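Local coordinates for protein thiamine pyrophosphokinase (Bacillus subtilis, PDB 3LM8) that catalyses the ATP-dependent pyrophosphorylation of thiamine to thiamine diphosphate, releasing AMP, and takes part in thiamine salvage, at residues 7-12 and 34-40; 12-16 and 129-133; 144-148 and 193-198. The protein carries 1 engineered substitution. All coordinates share one frame; numbering follows the deposited sequence.

Contact 1: 7-12 and 34-40; sequences VAGGPK and GTVTLLD
Gly-9 and Gly-34 bring the two backbones together, their CA atoms 4.0 Å apart, where the loop leaving strand 3-7 meets the first turn of helix 33-41. The CA-H of Gly-34 points at the carbonyl of Val-7, with Gly-34 CA 3.2 Å from Val-7 O and an angle of 157° at the hydrogen. A side chain on Gly-34 would run into that same carbonyl. Next to this approach, Val-7 divides its methyls between backbone and side chain. CG1, set anti to the backbone N (chi1 177°), lies beside Gly-34, while Val-7 CG2 meets Leu-38 CD2 at 3.5 Å as the two side chains slide past each other in opposite directions. Trp-28 of strand 26-31 touches both residues. The glycine-containing loop thus follows a central strand of the parallel part of the sheet and lies against the helix that follows the adjacent strand, a layout of the Rossmann-like alpha/beta type. Farther along the helix a water bridges loop and helix: it donates to Ala-8 O and Gly-10 O, each 2.8 Å away, and accepts from Thr-37 OG1. The methyl CG2 of Thr-37 faces the aliphatic chain of Lys-12, which passes alongside with CG and CE each 4.0 Å from it. A bend at chi3 then steers the amine to the helix, where Lys-12 NZ forms a salt bridge with Asp-40 OD2 at 2.7 Å; the two side chains cross at about a right angle, and NZ meets OD2 on its anti side, 30° out of the carboxylate plane.

Contact 2: 12-16 and 129-133; sequences KNLIP and LIDKQ
The ring of Pro-16 lies over one face of the peptide joining Asp-131 to Lys-132, CG and CD nearest it: CG stands over the carbonyl group, with Pro-16 CG 3.3 Å from Asp-131 O, and CD lies above the same face, over the peptide carbon. The Asp-131 side chain stands on the other face of that peptide, its CG between the backbone N and the carbonyl carbon (chi1 83°). At the N-H end sits the carbonyl of Leu-14. Lys-132 N donates to Leu-14 O with an N-H...O angle of 157°, the donor tilted 32° from the plane of the Leu-14 carbonyl; the modelled length of 2.5 Å is improbably short and carries no weight. Two methylenes border the accepting oxygen as well: Asp-131 CB lies 3.3 Å from Leu-14 O, and Lys-132 CB 3.2 Å from the same atom. This backbone bond is the one hydrogen bond between the segments; it joins a short 3-10 turn, in which Ile-15 N returns to Lys-12 O, to the backbone just past Asp-131. On the Pro-16 side of the peptide, Pro-16 CG also reaches Ile-130 CG2 at 3.9 Å, the one apolar side-chain contact of the pair. Lys-132 sends its chain away from the peptide past the Asn-13 carbonyl, at van der Waals range, toward the exposed side. The crossing lies at the C-terminal ends of parallel strands in the catalytic part of the protein. Phe-100 of adjacent strand 96-100 touches Ile-15, Pro-16 and Ile-130, whereas preceding Leu-129 packs on Ile-114 and Leu-117 of helix 107-122; antiparallel strand 134-139 flanks 126-131 on its other side.

Contact 3: 144-148 and 193-198; sequences YDIEK and LIHSRG
Lys-148, Leu-193 and Ile-146 bury the most surface here, where the turn at 193-196 lies against the end of strand 142-147. Lys-148 stretches along this turn: its CE lies 3.2 Å from His-195 O, and a bend at chi3 (-70°) turns NZ to Leu-193 O in a weak hydrogen bond of 3.4 Å. Leu-193 spreads its methyls over both other residues, CD2 against the Lys-148 backbone and CD1 against Ile-146 CD1 at 3.5 Å. The strands themselves run antiparallel at the border of a four-stranded sheet in the thiamine-binding region. Ile-146 and Gly-198 form a hydrogen-bonded pair, with Ile-146 N to Gly-198 O and Gly-198 N to Ile-146 O both 2.9 Å; a further backbone bond, Lys-148 N to Ser-196 O at 3.0 Å, follows just beyond the paired strands. Glu-147 and Arg-197, a non-hydrogen-bonded pair, project to the outer, exposed face, while Ile-146 turns inward onto Ile-155 and Met-209 of the other sheet, in the manner of a beta sandwich. Replacing Ile-146 by an alanine would probably open a gap beside Leu-193 CD1 and leave that methyl less firmly placed.

In the fold
From the N terminus, strand 3-7 runs into the loop that opens contact 1 and, sharing Lys-12, contact 2 straight after it. Contact 1 closes first, when helix 33-41 returns to the loop; contact 2 waits until 129-133, beyond most of the alpha/beta half, so the two closures cross. Together they fasten one loop to a helix on one hand and to the chain at 129-133 on the other, and they touch through Gly-10 and Ile-15. Contact 3 follows in series in the thiamine-binding half, closing the excursion between strands 142-147 and 197-202; its centre lies about 32 Å from that of contact 1, across the chain's centre.

Contact 1: 7-12 and 34-40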
# COMPACT_ATOMS: atom_id res chain seq x y z
N VAL A 7 8.99 -1.37 3.12
CA VAL A 7 8.49 -1.72 4.45
C VAL A 7 8.74 -0.54 5.38
O VAL A 7 9.87 -0.27 5.79
CB VAL A 7 9.20 -2.98 4.99
CG1 VAL A 7 8.74 -3.30 6.41
CG2 VAL A 7 8.90 -4.15 4.07
N ALA A 8 7.66 0.19 5.69
CA ALA A 8 7.74 1.35 6.57
C ALA A 8 7.90 0.85 7.99
O ALA A 8 7.77 -0.34 8.24
CB ALA A 8 6.48 2.20 6.44
N GLY A 9 8.13 1.76 8.93
CA GLY A 9 8.35 1.36 10.31
C GLY A 9 7.19 1.24 11.27
O GLY A 9 7.30 1.66 12.42
N GLY A 10 6.08 0.67 10.80
CA GLY A 10 4.92 0.50 11.67
C GLY A 10 5.12 -0.74 12.52
O GLY A 10 6.11 -1.44 12.34
N PRO A 11 4.21 -1.04 13.47
CA PRO A 11 4.38 -2.23 14.30
C PRO A 11 4.37 -3.53 13.48
O PRO A 11 3.55 -3.70 12.59
CB PRO A 11 3.21 -2.14 15.28
CG PRO A 11 2.20 -1.27 14.55
CD PRO A 11 3.06 -0.23 13.91
N LYS A 12 5.31 -4.42 13.77
CA LYS A 12 5.46 -5.69 13.06
C LYS A 12 4.25 -6.62 13.05
O LYS A 12 4.07 -7.39 12.11
CB LYS A 12 6.64 -6.46 13.63
CG LYS A 12 7.94 -5.72 13.65
CD LYS A 12 9.04 -6.58 14.29
CE LYS A 12 9.30 -7.86 13.51
NZ LYS A 12 10.46 -8.61 14.05
N GLY A 34 11.30 -0.16 9.72
CA GLY A 34 11.02 -1.10 8.66
C GLY A 34 12.22 -1.87 8.17
O GLY A 34 12.12 -3.08 7.94
N THR A 35 13.35 -1.20 7.99
CA THR A 35 14.52 -1.93 7.54
C THR A 35 14.88 -2.97 8.61
O THR A 35 15.36 -4.05 8.29
CB THR A 35 15.73 -1.00 7.22
OG1 THR A 35 16.90 -1.51 7.87
CG2 THR A 35 15.46 0.42 7.64
N VAL A 36 14.63 -2.65 9.87
CA VAL A 36 14.89 -3.60 10.95
C VAL A 36 13.99 -4.82 10.73
O VAL A 36 14.44 -5.97 10.81
CB VAL A 36 14.59 -2.99 12.36
CG1 VAL A 36 14.43 -4.09 13.39
CG2 VAL A 36 15.73 -2.05 12.78
N THR A 37 12.72 -4.57 10.44
CA THR A 37 11.74 -5.62 10.19
C THR A 37 12.20 -6.54 9.06
O THR A 37 12.04 -7.77 9.12
CB THR A 37 10.38 -5.04 9.78
OG1 THR A 37 10.04 -3.97 10.67
CG2 THR A 37 9.31 -6.09 9.88
N LEU A 38 12.76 -5.94 8.02
CA LEU A 38 13.23 -6.71 6.88
C LEU A 38 14.32 -7.71 7.28
O LEU A 38 14.31 -8.87 6.86
CB LEU A 38 13.76 -5.77 5.79
CG LEU A 38 12.74 -4.93 5.03
CD1 LEU A 38 13.46 -3.83 4.28
CD2 LEU A 38 11.96 -5.79 4.07
N LEU A 39 15.26 -7.26 8.10
CA LEU A 39 16.35 -8.10 8.54
C LEU A 39 15.85 -9.28 9.36
O LEU A 39 16.35 -10.39 9.21
CB LEU A 39 17.36 -7.28 9.34
CG LEU A 39 18.50 -6.68 8.49
CD1 LEU A 39 17.98 -6.26 7.12
CD2 LEU A 39 19.12 -5.51 9.23
N ASP A 40 14.87 -9.04 10.22
CA ASP A 40 14.34 -10.12 11.03
C ASP A 40 13.75 -11.21 10.15
O ASP A 40 13.93 -12.39 10.42
CB ASP A 40 13.27 -9.60 12.01
CG ASP A 40 13.82 -8.60 13.03
OD1 ASP A 40 15.04 -8.62 13.31
OD2 ASP A 40 13.03 -7.79 13.56
O HOH W 1 8.15 -1.97 10.49

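Contact 2: 12-16 and 129-133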
# COMPACT_ATOMS: atom_id res chain seq x y z
N LYS A 12 5.31 -4.42 13.77
CA LYS A 12 5.46 -5.69 13.06
C LYS A 12 4.25 -6.62 13.05
O LYS A 12 4.07 -7.39 12.11
CB LYS A 12 6.64 -6.46 13.63
CG LYS A 12 7.94 -5.72 13.65
CD LYS A 12 9.04 -6.58 14.29
CE LYS A 12 9.30 -7.86 13.51
NZ LYS A 12 10.46 -8.61 14.05
N ASN A 13 3.45 -6.58 14.11
CA ASN A 13 2.29 -7.46 14.21
C ASN A 13 1.18 -7.19 13.21
O ASN A 13 0.35 -8.06 12.94
CB ASN A 13 1.74 -7.42 15.64
CG ASN A 13 1.51 -6.01 16.14
OD1 ASN A 13 0.37 -5.54 16.21
ND2 ASN A 13 2.60 -5.32 16.46
N LEU A 14 1.15 -5.99 12.65
CA LEU A 14 0.13 -5.65 11.67
C LEU A 14 0.62 -5.96 10.26
O LEU A 14 -0.13 -5.81 9.29
CB LEU A 14 -0.26 -4.17 11.77
CG LEU A 14 -1.11 -3.68 12.94
CD1 LEU A 14 -2.30 -4.61 13.12
CD2 LEU A 14 -0.30 -3.64 14.22
N ILE A 15 1.87 -6.40 10.16
CA ILE A 15 2.50 -6.72 8.88
C ILE A 15 2.46 -8.22 8.55
O ILE A 15 2.71 -9.07 9.41
CB ILE A 15 3.96 -6.23 8.88
CG1 ILE A 15 4.00 -4.75 9.23
CG2 ILE A 15 4.59 -6.45 7.51
CD1 ILE A 15 5.38 -4.19 9.26
N PRO A 16 2.16 -8.56 7.28
CA PRO A 16 2.07 -9.94 6.79
C PRO A 16 3.42 -10.59 6.66
O PRO A 16 4.46 -9.97 6.91
CB PRO A 16 1.44 -9.78 5.40
CG PRO A 16 0.88 -8.40 5.39
CD PRO A 16 1.85 -7.61 6.20
N LEU A 129 -1.18 -0.78 -0.92
CA LEU A 129 -0.74 -0.74 0.48
C LEU A 129 -1.17 -2.06 1.09
O LEU A 129 -2.27 -2.52 0.82
CB LEU A 129 -1.40 0.40 1.26
CG LEU A 129 -1.50 1.82 0.68
CD1 LEU A 129 -2.10 2.71 1.77
CD2 LEU A 129 -0.13 2.34 0.24
N ILE A 130 -0.31 -2.66 1.90
CA ILE A 130 -0.65 -3.96 2.49
C ILE A 130 -0.32 -4.15 3.97
O ILE A 130 0.76 -3.78 4.44
CB ILE A 130 0.06 -5.10 1.77
CG1 ILE A 130 -0.17 -5.02 0.26
CG2 ILE A 130 -0.41 -6.43 2.34
CD1 ILE A 130 0.59 -6.07 -0.51
N ASP A 131 -1.25 -4.76 4.69
CA ASP A 131 -1.07 -5.08 6.10
C ASP A 131 -1.69 -6.46 6.36
O ASP A 131 -2.18 -7.12 5.44
CB ASP A 131 -1.66 -3.99 7.01
CG ASP A 131 -3.16 -4.14 7.24
OD1 ASP A 131 -3.92 -4.08 6.26
OD2 ASP A 131 -3.58 -4.30 8.41
N LYS A 132 -1.64 -6.89 7.61
CA LYS A 132 -2.17 -8.20 8.01
C LYS A 132 -3.57 -8.53 7.47
O LYS A 132 -3.87 -9.69 7.22
CB LYS A 132 -2.14 -8.29 9.54
CG LYS A 132 -2.96 -9.43 10.14
CD LYS A 132 -3.21 -9.19 11.63
CE LYS A 132 -4.14 -10.23 12.24
NZ LYS A 132 -3.59 -11.61 12.13
N GLN A 133 -4.44 -7.54 7.30
CA GLN A 133 -5.77 -7.86 6.79
C GLN A 133 -6.38 -6.89 5.80
O GLN A 133 -7.59 -6.91 5.59
CB GLN A 133 -6.75 -8.12 7.96
CG GLN A 133 -6.71 -7.13 9.11
CD GLN A 133 -7.50 -7.64 10.31
OE1 GLN A 133 -8.72 -7.81 10.24
NE2 GLN A 133 -6.81 -7.88 11.43

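Contact 3: 144-148 and 193-198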
# COMPACT_ATOMS: atom_id res chain seq x y z
N TYR A 144 -11.78 -1.60 -14.24
CA TYR A 144 -10.89 -2.61 -13.64
C TYR A 144 -11.52 -3.94 -13.24
O TYR A 144 -12.69 -4.01 -12.83
CB TYR A 144 -10.21 -1.98 -12.42
CG TYR A 144 -9.77 -0.55 -12.64
CD1 TYR A 144 -8.50 -0.25 -13.13
CD2 TYR A 144 -10.65 0.52 -12.37
CE1 TYR A 144 -8.11 1.08 -13.36
CE2 TYR A 144 -10.27 1.84 -12.60
CZ TYR A 144 -8.99 2.12 -13.10
OH TYR A 144 -8.61 3.42 -13.33
N ASP A 145 -10.73 -5.01 -13.35
CA ASP A 145 -11.14 -6.36 -13.00
C ASP A 145 -10.45 -6.80 -11.71
O ASP A 145 -9.32 -6.39 -11.44
CB ASP A 145 -10.72 -7.36 -14.08
CG ASP A 145 -11.65 -7.37 -15.29
OD1 ASP A 145 -11.22 -7.88 -16.35
OD2 ASP A 145 -12.81 -6.90 -15.18
N ILE A 146 -11.13 -7.62 -10.91
CA ILE A 146 -10.55 -8.17 -9.68
C ILE A 146 -10.94 -9.64 -9.63
O ILE A 146 -11.91 -10.06 -10.25
CB ILE A 146 -11.06 -7.52 -8.36
CG1 ILE A 146 -12.58 -7.57 -8.30
CG2 ILE A 146 -10.56 -6.10 -8.23
CD1 ILE A 146 -13.12 -7.02 -6.99
N GLU A 147 -10.16 -10.41 -8.90
CA GLU A 147 -10.41 -11.84 -8.74
C GLU A 147 -10.87 -12.04 -7.30
O GLU A 147 -10.54 -11.24 -6.43
CB GLU A 147 -9.11 -12.61 -9.02
CG GLU A 147 -9.30 -14.11 -9.26
CD GLU A 147 -8.04 -14.78 -9.76
OE1 GLU A 147 -7.46 -14.29 -10.75
OE2 GLU A 147 -7.63 -15.81 -9.16
N LYS A 148 -11.65 -13.08 -7.05
CA LYS A 148 -12.12 -13.34 -5.70
C LYS A 148 -10.90 -13.63 -4.84
O LYS A 148 -9.95 -14.26 -5.30
CB LYS A 148 -13.07 -14.55 -5.67
CG LYS A 148 -13.51 -14.93 -4.26
CD LYS A 148 -14.70 -15.88 -4.26
CE LYS A 148 -15.98 -15.20 -4.74
NZ LYS A 148 -17.18 -16.07 -4.56
N LEU A 193 -17.60 -10.32 -3.63
CA LEU A 193 -17.63 -10.83 -5.00
C LEU A 193 -18.51 -12.09 -4.98
O LEU A 193 -18.36 -12.93 -4.09
CB LEU A 193 -16.21 -11.16 -5.45
CG LEU A 193 -15.60 -10.44 -6.66
CD1 LEU A 193 -15.98 -8.96 -6.69
CD2 LEU A 193 -14.08 -10.63 -6.62
N ILE A 194 -19.43 -12.23 -5.93
CA ILE A 194 -20.26 -13.44 -5.95
C ILE A 194 -19.81 -14.37 -7.07
O ILE A 194 -20.29 -15.49 -7.20
CB ILE A 194 -21.77 -13.12 -6.12
CG1 ILE A 194 -22.03 -12.45 -7.47
CG2 ILE A 194 -22.25 -12.26 -4.96
CD1 ILE A 194 -23.50 -12.24 -7.76
N HIS A 195 -18.88 -13.89 -7.88
CA HIS A 195 -18.36 -14.67 -8.99
C HIS A 195 -16.84 -14.81 -8.82
O HIS A 195 -16.27 -14.35 -7.84
CB HIS A 195 -18.67 -13.97 -10.32
CG HIS A 195 -20.12 -14.00 -10.70
ND1 HIS A 195 -21.12 -14.33 -9.82
CD2 HIS A 195 -20.73 -13.71 -11.88
CE1 HIS A 195 -22.29 -14.24 -10.43
NE2 HIS A 195 -22.08 -13.87 -11.68
N SER A 196 -16.20 -15.46 -9.79
CA SER A 196 -14.75 -15.64 -9.74
C SER A 196 -14.06 -14.32 -10.11
O SER A 196 -12.99 -14.01 -9.58
CB SER A 196 -14.32 -16.77 -10.69
OG SER A 196 -14.65 -16.47 -12.04
N ARG A 197 -14.65 -13.57 -11.05
CA ARG A 197 -14.10 -12.28 -11.46
C ARG A 197 -15.16 -11.20 -11.31
O ARG A 197 -16.36 -11.44 -11.52
CB ARG A 197 -13.63 -12.29 -12.91
CG ARG A 197 -12.45 -13.18 -13.20
CD ARG A 197 -12.07 -13.15 -14.70
NE ARG A 197 -13.05 -13.80 -15.57
CZ ARG A 197 -14.18 -13.24 -16.00
NH1 ARG A 197 -15.00 -13.93 -16.78
NH2 ARG A 197 -14.47 -11.99 -15.67
N GLY A 198 -14.73 -10.00 -10.95
CA GLY A 198 -15.65 -8.90 -10.80
C GLY A 198 -15.12 -7.69 -11.53
O GLY A 198 -13.91 -7.51 -11.71